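Local atomic coordinates of diphosphomevalonate decarboxylase, putative (Trypanosoma brucei, PDB entry 2HKE), a protein that probably catalyses the ATP-dependent decarboxylation of (R)-5-diphosphomevalonate to isopentenyl diphosphate, a step of the mevalonate pathway to isoprenoids and sterols. Residues 12-17 with 39-44; 33-38 with 223-228; 235-240 with 301-306; 246-251 with 288-293; 262-267 with 292-297. The protein carries 1 engineered substitution. All coordinates share one frame; numbering follows the deposited sequence.

Contact 1 of 5, residues 12-17 with 39-44; sequences INIAFI and ITLSAS. With SO4 (sulfate ion), chain E.
I14 and I39 form a hydrogen-bonded antiparallel pair: I14 N donates to I39 O at 2.9 Å and I39 N to I14 O at 3.0 Å, the latter donor standing above the carbonyl plane. L41 N continues the ladder to I12 O at 3.1 Å and 166°. N13 and T40 are the non-hydrogen-bonded pair between these bonds. The ladder joins strands 5-15 and 36-40 in the large mixed sheet of the N-terminal domain, which belongs to the S5-like fold. N13 turns its amide away from T40: OD1 accepts from R149, while ND2 reaches S150 and the carbonyl of S146. T40 OG1 bonds to F152 O. The I14 and I39 side chains lie on the other face, beside F301 of strand 298-303. F16 sends its ring across to I39, with CG lodged between backbone N and carbonyl carbon (chi1 52°), and F16 CE2 comes within 4.0 Å of I39 CG1, the two side chains nearly perpendicular. I12 CG1 and CD1 both lie 4.1 Å from L41 CD1. A water links I12 N to S42 O, bridging the two chain segments beyond the paired residues. Farther on, S42 OG accepts from S44 N in an ST turn, and a sulfate ion, probably from the crystallisation medium, is held by C366 N, by S42 OG through O2 at 2.6 Å and by A43 N through O1 at 2.8 Å.

Contact 2 of 5, residues 33-38 with 223-228; sequences TNDSFS and ERMKIA
F37 swings its ring toward M225 with CG anti to the backbone N (chi1 -151°), while the M225 chain, bent at both chi2 and chi3, curls its sulfur and methyl back to meet it. The result is a Met-aromatic contact that joins the two domains: strand 36-40 of the N-terminal sheet against helix 213-234 of the C-terminal domain. The short segments run 32° apart in direction, their axes 9.7 Å from one another. M225 SD sits 5.0 Å from the F37 ring centroid, 64° off the ring normal, so the approach is oblique. M225 CE comes closer, 3.6 Å from F37 CD2, and the sulfur also lies 3.9 Å from F37 CB. One turn further along the helix, A228 offers its methyl to the same ring carbon. F16 and F174 also meet the F37 ring, and I17 and I157 pack on M225, making the surroundings largely apolar. D35 crosses the methionine at about a right angle; its OD1 accepts from K160 N, while OD2 stays near the M225 methyl. Before it, N34 ND2 donates to D35 O at 2.8 Å and also to K18 O. What D35 brings to the sulfur is its methylene, with CB 4.0 Å from M225 SD.

Contact 3 of 5, residues 235-240 with 301-306; sequences RDFATF and FVLKED
The first turn of helix 237-256 lays F237 and F240 against strand 298-303, where they meet F301, V302 and L303. With CG anti to the backbone N (chi1 179°), the F237 ring reaches the strand's backbone. F301 O lies at the ring's edge and in its plane, 3.4 Å from F237 CZ, while L303 N sits over one face. L303 then runs past the ring in the opposite direction, its CD2 3.6 Å from F237 CD1. One helical turn on, F240 presents its edge to the face of F301, a T-shaped pair with centroids 5.4 Å apart and planes at 64°; F240 CE2 is 3.8 Å from F301 CD2, above the rim of the ring rather than its centre. This is helix-on-sheet packing within the GHMP-type C-terminal domain, and I183 of neighbouring strand 183-189 touches both helix phenylalanines. W180 closes on F237 and L303 from a loop. The helix start is fixed by D236 at the N-cap: its OD1 takes a weak bond from T239 N, and its OD2 takes T239 OG1 at 2.6 Å. R235, with positive phi, ends the preceding helix in a Schellman motif. F240 also reaches across to F16 of the N-terminal domain, again edge-to-face.

Contact 4 of 5, residues 246-251 with 288-293; sequences LESDDL and LAYTFD
Two side-chain hydrogen bonds join S248 and D249 to F292 and Y290. F292 N donates to S248 OG at 3.1 Å and 159°; a serine chi1 of -178° carries OG out from the helix to F292. Y290 OH donates to D249 OD1 at 2.8 Å, meeting the carboxylate oxygen on its syn side, 20° out of the plane. A water adds a third link, donating to both S248 O and F292 O. Among the nonbonded contacts, S248 OG also lies in the plane of two rings at their edges, 3.5 Å from F292 CD1 and 3.8 Å from Y290 CD1. S248 CB presses on T291 OG1 at 3.6 Å, a hydroxyl whose polar partner is K18 NZ. L251 CD2 touches F292 O more loosely, at 4.2 Å. These contacts bring helix 237-256 alongside strand 288-291, an outermost strand of the C-terminal domain's five-stranded sheet, with the short axes 27° apart in direction. A289 and T291 pair with F301 and F299 of the neighbouring strand. The buried serine therefore satisfies the backbone N-H of F292 near the end of the edge strand, and the tyrosine hydroxyl would be expected to stabilise negative charge on D249.

Contact 5 of 5, residues 262-267 with 292-297; sequences ITYATE and FDAGAN
Y264 packs on A294 and G295 where two loops of the C-terminal domain meet, one leading from helix 237-256 into helix 267-283, the other connecting strands 288-291 and 298-303. The tight part is the tyrosine ring. CG stands beside the backbone N (chi1 -63°), directing the ring across the 294-295 backbone, so that Y264 CD2 is 3.4 Å from A294 CA and Y264 CB equally close to G295 N. A294 O sits over one face, toward the rim, while I262 CG2 covers the opposite face 3.3 Å above the plane; the ring is sandwiched between its own loop and the partner loop. A294 bends the chain with left-handed backbone angles (phi 66°), which turns its methyl to Y264 CE2 at 3.8 Å. From here on the contact slackens. Y264 O and A296 N come to 3.5 Å, but at a poor angle for bonding, and T266 CG2 touches A296 CB at 4.0 Å. Beyond these methyls the chain reaches solvent at E267, where helix 267-283 begins. T266 is the N-cap of that helix, its OG1 capping a backbone N in the first turn. S269 of the same turn ties the looser end together by bonding both T266 N and A296 O. At the far end of the sandwiched ring, Y264 OH is hydrogen-bonded to V197 O.

From the N terminus, residues 12-17 first meet 39-44, closing the short loop of contact 1 inside the N-terminal domain. Contact 2 opens within that loop at 33-38 and closes only at 223-228, so the two cross, and contact 2 joins the N-terminal sheet to helix 213-234. The next helix opens contact 3 at 235-240, and its closure at 301-306 encloses contacts 4 and 5, which end on the same stretch and share F292 and D293. R224 bridges contacts 2 and 4 through salt bridges to E247 and D250. Contact 1 touches contacts 3 and 4 across the domain boundary, I39 packing on F240 and I14 on T291.

Contact 1 of 5, residues 12-17 with 39-44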
# COMPACT_ATOMS: atom_id res chain seq x y z
N ILE A 12 5.57 1.66 -1.55
CA ILE A 12 4.21 1.16 -1.29
C ILE A 12 3.38 2.21 -0.56
O ILE A 12 3.89 3.21 -0.10
CB ILE A 12 4.22 -0.18 -0.51
CG1 ILE A 12 4.93 -0.06 0.82
CG2 ILE A 12 4.87 -1.29 -1.37
CD1 ILE A 12 4.78 -1.29 1.68
N ASN A 13 2.09 1.94 -0.37
CA ASN A 13 1.26 2.77 0.45
C ASN A 13 0.34 1.86 1.24
O ASN A 13 0.20 0.63 0.92
CB ASN A 13 0.44 3.76 -0.42
CG ASN A 13 -0.59 3.09 -1.29
OD1 ASN A 13 -1.66 2.75 -0.82
ND2 ASN A 13 -0.29 2.90 -2.57
N ILE A 14 -0.23 2.40 2.30
CA ILE A 14 -1.17 1.65 3.12
C ILE A 14 -2.49 2.38 3.21
O ILE A 14 -2.55 3.47 3.74
CB ILE A 14 -0.60 1.28 4.53
CG1 ILE A 14 -1.63 0.45 5.35
CG2 ILE A 14 -0.17 2.54 5.32
CD1 ILE A 14 -1.92 -0.93 4.68
N ALA A 15 -3.56 1.74 2.72
CA ALA A 15 -4.89 2.31 2.82
C ALA A 15 -5.41 2.20 4.25
O ALA A 15 -5.39 1.10 4.82
CB ALA A 15 -5.88 1.60 1.94
N PHE A 16 -5.86 3.32 4.81
CA PHE A 16 -6.61 3.25 6.09
C PHE A 16 -8.12 3.29 5.87
O PHE A 16 -8.86 2.86 6.76
CB PHE A 16 -6.13 4.30 7.07
CG PHE A 16 -6.10 5.67 6.52
CD1 PHE A 16 -7.21 6.44 6.61
CD2 PHE A 16 -4.97 6.18 5.90
CE1 PHE A 16 -7.25 7.71 6.07
CE2 PHE A 16 -5.02 7.48 5.34
CZ PHE A 16 -6.15 8.23 5.46
N ILE A 17 -8.57 3.86 4.73
CA ILE A 17 -9.92 3.72 4.24
C ILE A 17 -9.80 2.84 3.01
O ILE A 17 -9.12 3.15 2.03
CB ILE A 17 -10.66 5.06 4.00
CG1 ILE A 17 -10.89 5.73 5.38
CG2 ILE A 17 -12.02 4.77 3.25
CD1 ILE A 17 -11.33 7.16 5.24
N ILE A 39 -1.74 6.31 3.29
CA ILE A 39 -0.48 6.97 3.59
C ILE A 39 0.58 6.36 2.71
O ILE A 39 0.79 5.14 2.67
CB ILE A 39 -0.09 6.79 5.08
CG1 ILE A 39 -1.12 7.43 6.00
CG2 ILE A 39 1.32 7.40 5.40
CD1 ILE A 39 -0.77 7.32 7.44
N THR A 40 1.34 7.22 2.04
CA THR A 40 2.45 6.76 1.28
C THR A 40 3.67 6.52 2.20
O THR A 40 3.97 7.34 3.03
CB THR A 40 2.80 7.85 0.26
OG1 THR A 40 1.63 8.14 -0.51
CG2 THR A 40 3.94 7.38 -0.62
N LEU A 41 4.33 5.39 2.04
CA LEU A 41 5.46 5.04 2.88
C LEU A 41 6.76 5.56 2.21
O LEU A 41 6.75 5.93 1.04
CB LEU A 41 5.55 3.54 3.06
CG LEU A 41 4.45 2.89 3.90
CD1 LEU A 41 5.20 1.62 4.50
CD2 LEU A 41 3.93 3.79 4.95
N SER A 42 7.84 5.57 2.98
CA SER A 42 9.17 5.79 2.45
C SER A 42 9.59 4.72 1.46
O SER A 42 9.23 3.56 1.61
CB SER A 42 10.21 5.83 3.59
OG SER A 42 11.49 6.10 3.05
N ALA A 43 10.37 5.13 0.45
CA ALA A 43 10.97 4.20 -0.49
C ALA A 43 12.30 3.65 0.05
O ALA A 43 13.04 3.04 -0.69
CB ALA A 43 11.21 4.88 -1.85
N SER A 44 12.61 3.91 1.31
CA SER A 44 13.78 3.28 1.90
C SER A 44 13.40 2.65 3.23
O SER A 44 12.72 3.28 4.05
CB SER A 44 14.94 4.28 2.02
OG SER A 44 15.11 4.75 3.35
S SO4 E . 11.24 8.86 0.85
O1 SO4 E . 10.86 7.87 -0.16
O2 SO4 E . 12.18 8.21 1.77
O3 SO4 E . 11.98 9.92 0.14
O4 SO4 E . 10.20 9.42 1.73
O HOH W 1 8.05 1.49 -0.05

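Contact 2 of 5, residues 33-38 with 223-228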
# COMPACT_ATOMS: atom_id res chain seq x y z
N THR A 33 -15.77 0.89 -6.22
CA THR A 33 -17.09 1.22 -5.65
C THR A 33 -17.08 2.41 -4.70
O THR A 33 -18.12 3.02 -4.44
CB THR A 33 -17.67 0.02 -4.89
OG1 THR A 33 -16.70 -0.49 -3.95
CG2 THR A 33 -18.00 -1.08 -5.82
N ASN A 34 -15.91 2.74 -4.12
CA ASN A 34 -15.84 3.82 -3.14
C ASN A 34 -14.44 4.43 -3.16
O ASN A 34 -13.50 3.81 -3.71
CB ASN A 34 -16.16 3.29 -1.74
CG ASN A 34 -15.35 2.06 -1.38
OD1 ASN A 34 -15.79 0.93 -1.65
ND2 ASN A 34 -14.11 2.27 -0.82
N ASP A 35 -14.32 5.60 -2.58
CA ASP A 35 -13.02 6.22 -2.42
C ASP A 35 -12.17 5.40 -1.46
O ASP A 35 -12.66 4.67 -0.60
CB ASP A 35 -13.15 7.59 -1.81
CG ASP A 35 -13.79 8.64 -2.72
OD1 ASP A 35 -14.07 8.45 -3.93
OD2 ASP A 35 -14.01 9.73 -2.13
N SER A 36 -10.86 5.59 -1.56
CA SER A 36 -9.96 5.04 -0.56
C SER A 36 -8.95 6.11 -0.16
O SER A 36 -8.86 7.14 -0.83
CB SER A 36 -9.30 3.76 -1.05
OG SER A 36 -8.74 3.87 -2.34
N PHE A 37 -8.19 5.87 0.89
CA PHE A 37 -7.39 6.93 1.45
C PHE A 37 -6.20 6.21 2.07
O PHE A 37 -6.39 5.28 2.86
CB PHE A 37 -8.23 7.63 2.54
CG PHE A 37 -7.91 9.11 2.77
CD1 PHE A 37 -6.69 9.69 2.45
CD2 PHE A 37 -8.84 9.87 3.45
CE1 PHE A 37 -6.46 11.05 2.72
CE2 PHE A 37 -8.65 11.22 3.73
CZ PHE A 37 -7.42 11.81 3.38
N SER A 38 -4.97 6.64 1.71
CA SER A 38 -3.79 5.91 2.14
C SER A 38 -2.69 6.87 2.56
O SER A 38 -2.74 8.08 2.28
CB SER A 38 -3.26 5.03 1.02
OG SER A 38 -3.00 5.81 -0.14
N GLU A 223 -18.99 8.69 5.07
CA GLU A 223 -18.91 9.19 6.45
C GLU A 223 -17.42 9.23 6.88
O GLU A 223 -16.92 10.25 7.38
CB GLU A 223 -19.59 8.27 7.47
CG GLU A 223 -21.14 8.22 7.54
CD GLU A 223 -21.70 7.09 8.44
OE1 GLU A 223 -21.02 6.03 8.69
OE2 GLU A 223 -22.86 7.30 8.91
N ARG A 224 -16.71 8.12 6.67
CA ARG A 224 -15.35 8.01 7.20
C ARG A 224 -14.34 8.85 6.42
O ARG A 224 -13.38 9.37 7.01
CB ARG A 224 -14.90 6.55 7.26
CG ARG A 224 -15.74 5.77 8.21
CD ARG A 224 -15.26 4.34 8.39
NE ARG A 224 -16.17 3.69 9.35
CZ ARG A 224 -16.28 2.39 9.50
NH1 ARG A 224 -15.56 1.56 8.79
NH2 ARG A 224 -17.13 1.92 10.39
N MET A 225 -14.57 9.04 5.13
CA MET A 225 -13.74 9.97 4.32
C MET A 225 -13.82 11.39 4.90
O MET A 225 -12.81 12.07 5.02
CB MET A 225 -14.17 9.99 2.86
CG MET A 225 -13.86 8.68 2.08
SD MET A 225 -12.06 8.37 1.92
CE MET A 225 -11.55 9.89 1.08
N LYS A 226 -15.01 11.82 5.27
CA LYS A 226 -15.17 13.15 5.89
C LYS A 226 -14.48 13.24 7.25
O LYS A 226 -13.77 14.23 7.52
CB LYS A 226 -16.65 13.52 6.00
CG LYS A 226 -16.95 14.80 6.79
CD LYS A 226 -18.44 15.17 6.71
CE LYS A 226 -18.74 16.44 7.53
NZ LYS A 226 -20.16 16.91 7.29
N ILE A 227 -14.65 12.21 8.09
CA ILE A 227 -14.10 12.22 9.45
C ILE A 227 -12.57 12.14 9.35
O ILE A 227 -11.87 12.85 10.03
CB ILE A 227 -14.60 11.03 10.30
CG1 ILE A 227 -16.13 11.12 10.53
CG2 ILE A 227 -13.85 10.94 11.62
CD1 ILE A 227 -16.76 9.77 10.98
N ALA A 228 -12.05 11.23 8.54
CA ALA A 228 -10.58 11.14 8.37
C ALA A 228 -9.94 12.43 7.83
O ALA A 228 -8.92 12.87 8.33
CB ALA A 228 -10.19 9.92 7.47

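Contact 3 of 5, residues 235-240 with 301-306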
# COMPACT_ATOMS: atom_id res chain seq x y z
N ARG A 235 -4.65 17.06 12.65
CA ARG A 235 -3.66 16.20 13.30
C ARG A 235 -4.19 15.62 14.59
O ARG A 235 -3.53 15.63 15.61
CB ARG A 235 -2.32 16.95 13.54
CG ARG A 235 -1.73 17.57 12.32
CD ARG A 235 -0.74 18.69 12.71
NE ARG A 235 -0.14 19.36 11.55
CZ ARG A 235 -0.54 20.54 11.05
NH1 ARG A 235 -1.57 21.20 11.59
NH2 ARG A 235 0.08 21.06 10.00
N ASP A 236 -5.41 15.04 14.51
CA ASP A 236 -6.11 14.44 15.61
C ASP A 236 -5.84 12.92 15.51
O ASP A 236 -6.53 12.22 14.77
CB ASP A 236 -7.59 14.70 15.39
CG ASP A 236 -8.49 14.06 16.45
OD1 ASP A 236 -8.02 13.33 17.36
OD2 ASP A 236 -9.72 14.30 16.33
N PHE A 237 -4.81 12.46 16.19
CA PHE A 237 -4.39 11.09 16.03
C PHE A 237 -5.45 10.12 16.49
O PHE A 237 -5.69 9.12 15.82
CB PHE A 237 -3.09 10.82 16.78
CG PHE A 237 -2.66 9.42 16.65
CD1 PHE A 237 -1.99 9.01 15.50
CD2 PHE A 237 -2.95 8.50 17.62
CE1 PHE A 237 -1.64 7.68 15.35
CE2 PHE A 237 -2.58 7.17 17.46
CZ PHE A 237 -1.91 6.79 16.27
N ALA A 238 -6.03 10.37 17.65
CA ALA A 238 -7.03 9.42 18.18
C ALA A 238 -8.19 9.15 17.21
O ALA A 238 -8.57 7.99 17.01
CB ALA A 238 -7.54 9.89 19.56
N THR A 239 -8.75 10.20 16.60
CA THR A 239 -9.84 10.05 15.64
C THR A 239 -9.35 9.31 14.41
O THR A 239 -10.02 8.38 13.91
CB THR A 239 -10.45 11.41 15.27
OG1 THR A 239 -10.99 12.00 16.47
CG2 THR A 239 -11.58 11.22 14.23
N PHE A 240 -8.17 9.70 13.94
CA PHE A 240 -7.57 9.01 12.80
C PHE A 240 -7.40 7.51 13.08
O PHE A 240 -7.77 6.62 12.27
CB PHE A 240 -6.22 9.65 12.44
CG PHE A 240 -5.46 8.88 11.40
CD1 PHE A 240 -5.81 8.94 10.07
CD2 PHE A 240 -4.41 8.01 11.79
CE1 PHE A 240 -5.13 8.20 9.13
CE2 PHE A 240 -3.77 7.23 10.82
CZ PHE A 240 -4.13 7.35 9.50
N PHE A 301 -0.02 2.45 13.09
CA PHE A 301 0.22 3.89 13.06
C PHE A 301 0.42 4.34 14.49
O PHE A 301 -0.31 3.91 15.40
CB PHE A 301 -0.98 4.62 12.49
CG PHE A 301 -1.38 4.16 11.13
CD1 PHE A 301 -0.52 4.28 10.05
CD2 PHE A 301 -2.62 3.60 10.92
CE1 PHE A 301 -0.89 3.84 8.78
CE2 PHE A 301 -2.99 3.15 9.63
CZ PHE A 301 -2.12 3.30 8.57
N VAL A 302 1.36 5.26 14.68
CA VAL A 302 1.71 5.71 16.01
C VAL A 302 2.43 7.04 15.86
O VAL A 302 3.07 7.27 14.83
CB VAL A 302 2.64 4.67 16.70
CG1 VAL A 302 3.97 4.51 15.95
CG2 VAL A 302 2.89 5.03 18.19
N LEU A 303 2.28 7.95 16.81
CA LEU A 303 3.11 9.17 16.77
C LEU A 303 4.52 8.86 17.20
O LEU A 303 4.74 8.00 18.04
CB LEU A 303 2.52 10.23 17.68
CG LEU A 303 1.13 10.72 17.26
CD1 LEU A 303 0.63 11.93 18.14
CD2 LEU A 303 1.01 11.05 15.75
N LYS A 304 5.49 9.61 16.65
CA LYS A 304 6.91 9.41 16.97
C LYS A 304 7.23 9.33 18.46
O LYS A 304 7.95 8.43 18.89
CB LYS A 304 7.71 10.54 16.31
CG LYS A 304 9.16 10.20 16.13
CD LYS A 304 9.91 11.15 15.19
CE LYS A 304 11.34 10.60 15.12
NZ LYS A 304 12.48 11.47 14.52
N GLU A 305 6.72 10.27 19.24
CA GLU A 305 6.89 10.29 20.71
C GLU A 305 6.48 8.97 21.39
O GLU A 305 7.06 8.55 22.42
CB GLU A 305 6.16 11.49 21.32
CG GLU A 305 4.66 11.45 21.16
CD GLU A 305 3.98 12.83 21.29
OE1 GLU A 305 4.14 13.49 22.38
OE2 GLU A 305 3.34 13.27 20.28
N ASP A 306 5.48 8.30 20.82
CA ASP A 306 4.90 7.12 21.42
C ASP A 306 5.51 5.84 20.87
O ASP A 306 5.25 4.77 21.38
CB ASP A 306 3.40 7.09 21.16
CG ASP A 306 2.63 8.12 22.00
OD1 ASP A 306 3.11 8.44 23.11
OD2 ASP A 306 1.55 8.60 21.56

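Contact 4 of 5, residues 246-251 with 288-293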
# COMPACT_ATOMS: atom_id res chain seq x y z
N LEU A 246 -11.50 0.83 12.69
CA LEU A 246 -12.88 0.49 12.26
C LEU A 246 -12.87 -0.03 10.85
O LEU A 246 -13.50 -1.01 10.54
CB LEU A 246 -13.77 1.72 12.29
CG LEU A 246 -14.21 2.17 13.68
CD1 LEU A 246 -14.85 3.58 13.59
CD2 LEU A 246 -15.17 1.14 14.27
N GLU A 247 -12.09 0.58 10.00
CA GLU A 247 -12.00 0.18 8.60
C GLU A 247 -11.37 -1.19 8.47
O GLU A 247 -11.83 -2.06 7.70
CB GLU A 247 -11.18 1.21 7.84
CG GLU A 247 -11.99 2.40 7.36
CD GLU A 247 -12.91 2.03 6.21
OE1 GLU A 247 -12.40 1.68 5.11
OE2 GLU A 247 -14.16 2.02 6.42
N SER A 248 -10.30 -1.42 9.22
CA SER A 248 -9.65 -2.72 9.22
C SER A 248 -10.57 -3.80 9.70
O SER A 248 -10.67 -4.86 9.09
CB SER A 248 -8.44 -2.65 10.13
OG SER A 248 -7.73 -3.88 10.13
N ASP A 249 -11.26 -3.53 10.81
CA ASP A 249 -12.23 -4.51 11.32
C ASP A 249 -13.29 -4.82 10.27
O ASP A 249 -13.65 -6.02 10.07
CB ASP A 249 -12.93 -3.97 12.59
CG ASP A 249 -12.01 -3.86 13.78
OD1 ASP A 249 -10.89 -4.42 13.81
OD2 ASP A 249 -12.47 -3.22 14.77
N ASP A 250 -13.79 -3.78 9.61
CA ASP A 250 -14.87 -3.95 8.63
C ASP A 250 -14.44 -4.80 7.42
O ASP A 250 -15.21 -5.66 6.96
CB ASP A 250 -15.45 -2.62 8.17
CG ASP A 250 -16.38 -1.95 9.20
OD1 ASP A 250 -16.71 -2.53 10.26
OD2 ASP A 250 -16.83 -0.79 8.90
N LEU A 251 -13.23 -4.60 6.91
CA LEU A 251 -12.76 -5.41 5.80
C LEU A 251 -12.63 -6.87 6.21
O LEU A 251 -13.01 -7.78 5.46
CB LEU A 251 -11.42 -4.88 5.32
CG LEU A 251 -10.74 -5.65 4.19
CD1 LEU A 251 -11.70 -5.80 2.98
CD2 LEU A 251 -9.44 -4.95 3.74
N LEU A 288 -2.10 3.88 19.65
CA LEU A 288 -1.55 2.93 18.66
C LEU A 288 -2.73 2.43 17.84
O LEU A 288 -3.76 2.12 18.41
CB LEU A 288 -0.80 1.77 19.35
CG LEU A 288 -0.09 0.73 18.49
CD1 LEU A 288 1.02 1.40 17.56
CD2 LEU A 288 0.53 -0.39 19.35
N ALA A 289 -2.59 2.40 16.51
CA ALA A 289 -3.61 1.88 15.63
C ALA A 289 -3.06 0.78 14.79
O ALA A 289 -1.87 0.80 14.41
CB ALA A 289 -4.16 2.99 14.68
N TYR A 290 -3.91 -0.22 14.50
CA TYR A 290 -3.59 -1.31 13.56
C TYR A 290 -4.41 -1.12 12.27
O TYR A 290 -5.49 -0.52 12.28
CB TYR A 290 -3.88 -2.69 14.16
CG TYR A 290 -5.31 -2.90 14.57
CD1 TYR A 290 -6.31 -3.15 13.59
CD2 TYR A 290 -5.70 -2.78 15.91
CE1 TYR A 290 -7.66 -3.28 14.00
CE2 TYR A 290 -7.02 -2.93 16.31
CZ TYR A 290 -7.99 -3.20 15.34
OH TYR A 290 -9.30 -3.32 15.78
N THR A 291 -3.88 -1.67 11.18
CA THR A 291 -4.68 -1.95 10.01
C THR A 291 -4.10 -3.15 9.30
O THR A 291 -2.90 -3.32 9.27
CB THR A 291 -4.87 -0.74 9.10
OG1 THR A 291 -5.90 -1.04 8.16
CG2 THR A 291 -3.60 -0.40 8.32
N PHE A 292 -4.99 -4.00 8.78
CA PHE A 292 -4.66 -5.11 7.92
C PHE A 292 -5.24 -4.83 6.54
O PHE A 292 -6.33 -4.29 6.44
CB PHE A 292 -5.25 -6.43 8.47
CG PHE A 292 -4.70 -6.81 9.83
CD1 PHE A 292 -5.16 -6.18 10.95
CD2 PHE A 292 -3.67 -7.75 9.96
CE1 PHE A 292 -4.68 -6.47 12.20
CE2 PHE A 292 -3.16 -8.03 11.20
CZ PHE A 292 -3.64 -7.39 12.32
N ASP A 293 -4.51 -5.25 5.50
CA ASP A 293 -4.95 -5.03 4.11
C ASP A 293 -4.95 -6.34 3.28
O ASP A 293 -4.14 -6.56 2.40
CB ASP A 293 -4.02 -3.98 3.47
CG ASP A 293 -4.74 -3.02 2.47
OD1 ASP A 293 -5.84 -2.49 2.78
OD2 ASP A 293 -4.22 -2.85 1.34
O HOH W 2 -8.63 -5.52 7.38

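Contact 5 of 5, residues 262-267 with 292-297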
# COMPACT_ATOMS: atom_id res chain seq x y z
N ILE A 262 -13.67 -15.71 2.92
CA ILE A 262 -12.30 -15.31 2.63
C ILE A 262 -11.61 -15.02 3.96
O ILE A 262 -12.14 -14.23 4.79
CB ILE A 262 -12.25 -13.98 1.81
CG1 ILE A 262 -12.90 -14.15 0.44
CG2 ILE A 262 -10.77 -13.51 1.68
CD1 ILE A 262 -13.09 -12.81 -0.38
N THR A 263 -10.43 -15.61 4.14
CA THR A 263 -9.65 -15.43 5.37
C THR A 263 -8.22 -15.10 5.02
O THR A 263 -7.49 -15.95 4.48
CB THR A 263 -9.62 -16.73 6.21
OG1 THR A 263 -10.97 -17.17 6.42
CG2 THR A 263 -8.93 -16.46 7.55
N TYR A 264 -7.80 -13.88 5.34
CA TYR A 264 -6.41 -13.54 5.19
C TYR A 264 -5.69 -13.45 6.54
O TYR A 264 -4.47 -13.47 6.58
CB TYR A 264 -6.31 -12.20 4.46
CG TYR A 264 -6.86 -12.21 3.07
CD1 TYR A 264 -6.40 -13.11 2.12
CD2 TYR A 264 -7.83 -11.28 2.68
CE1 TYR A 264 -6.91 -13.09 0.80
CE2 TYR A 264 -8.33 -11.26 1.39
CZ TYR A 264 -7.84 -12.14 0.44
OH TYR A 264 -8.38 -12.07 -0.84
N ALA A 265 -6.44 -13.23 7.60
CA ALA A 265 -5.87 -13.06 8.95
C ALA A 265 -5.56 -14.43 9.56
O ALA A 265 -6.23 -15.41 9.26
CB ALA A 265 -6.83 -12.36 9.80
N THR A 266 -4.51 -14.46 10.38
CA THR A 266 -4.16 -15.63 11.17
C THR A 266 -4.42 -15.32 12.63
O THR A 266 -4.77 -14.21 12.98
CB THR A 266 -2.70 -15.94 11.02
OG1 THR A 266 -1.94 -14.84 11.58
CG2 THR A 266 -2.31 -16.17 9.54
N GLU A 267 -4.17 -16.29 13.51
CA GLU A 267 -4.39 -15.97 14.93
C GLU A 267 -3.34 -14.98 15.42
O GLU A 267 -3.55 -14.32 16.44
CB GLU A 267 -4.35 -17.22 15.76
CG GLU A 267 -5.63 -18.13 15.60
CD GLU A 267 -6.92 -17.47 16.08
OE1 GLU A 267 -6.88 -16.63 17.04
OE2 GLU A 267 -8.00 -17.77 15.49
N PHE A 292 -4.99 -4.00 8.78
CA PHE A 292 -4.66 -5.11 7.92
C PHE A 292 -5.24 -4.83 6.54
O PHE A 292 -6.33 -4.29 6.44
CB PHE A 292 -5.25 -6.43 8.47
CG PHE A 292 -4.70 -6.81 9.83
CD1 PHE A 292 -5.16 -6.18 10.95
CD2 PHE A 292 -3.67 -7.75 9.96
CE1 PHE A 292 -4.68 -6.47 12.20
CE2 PHE A 292 -3.16 -8.03 11.20
CZ PHE A 292 -3.64 -7.39 12.32
N ASP A 293 -4.51 -5.25 5.50
CA ASP A 293 -4.95 -5.03 4.11
C ASP A 293 -4.95 -6.34 3.28
O ASP A 293 -4.14 -6.56 2.40
CB ASP A 293 -4.02 -3.98 3.47
CG ASP A 293 -4.74 -3.02 2.47
OD1 ASP A 293 -5.84 -2.49 2.78
OD2 ASP A 293 -4.22 -2.85 1.34
N ALA A 294 -5.88 -7.23 3.52
CA ALA A 294 -5.95 -8.44 2.63
C ALA A 294 -4.73 -9.34 2.79
O ALA A 294 -4.20 -9.94 1.84
CB ALA A 294 -6.19 -8.10 1.12
N GLY A 295 -4.29 -9.44 4.03
CA GLY A 295 -3.12 -10.23 4.36
C GLY A 295 -3.05 -10.31 5.86
O GLY A 295 -3.90 -9.74 6.55
N ALA A 296 -2.04 -11.01 6.36
CA ALA A 296 -1.89 -11.23 7.78
C ALA A 296 -1.05 -10.13 8.44
O ALA A 296 -1.08 -10.02 9.64
CB ALA A 296 -1.21 -12.60 8.04
N ASN A 297 -0.28 -9.38 7.66
CA ASN A 297 0.65 -8.40 8.25
C ASN A 297 -0.13 -7.29 8.92
O ASN A 297 -1.18 -6.87 8.40
CB ASN A 297 1.54 -7.75 7.20
CG ASN A 297 2.44 -8.72 6.47
OD1 ASN A 297 2.81 -9.76 6.98
ND2 ASN A 297 2.81 -8.34 5.24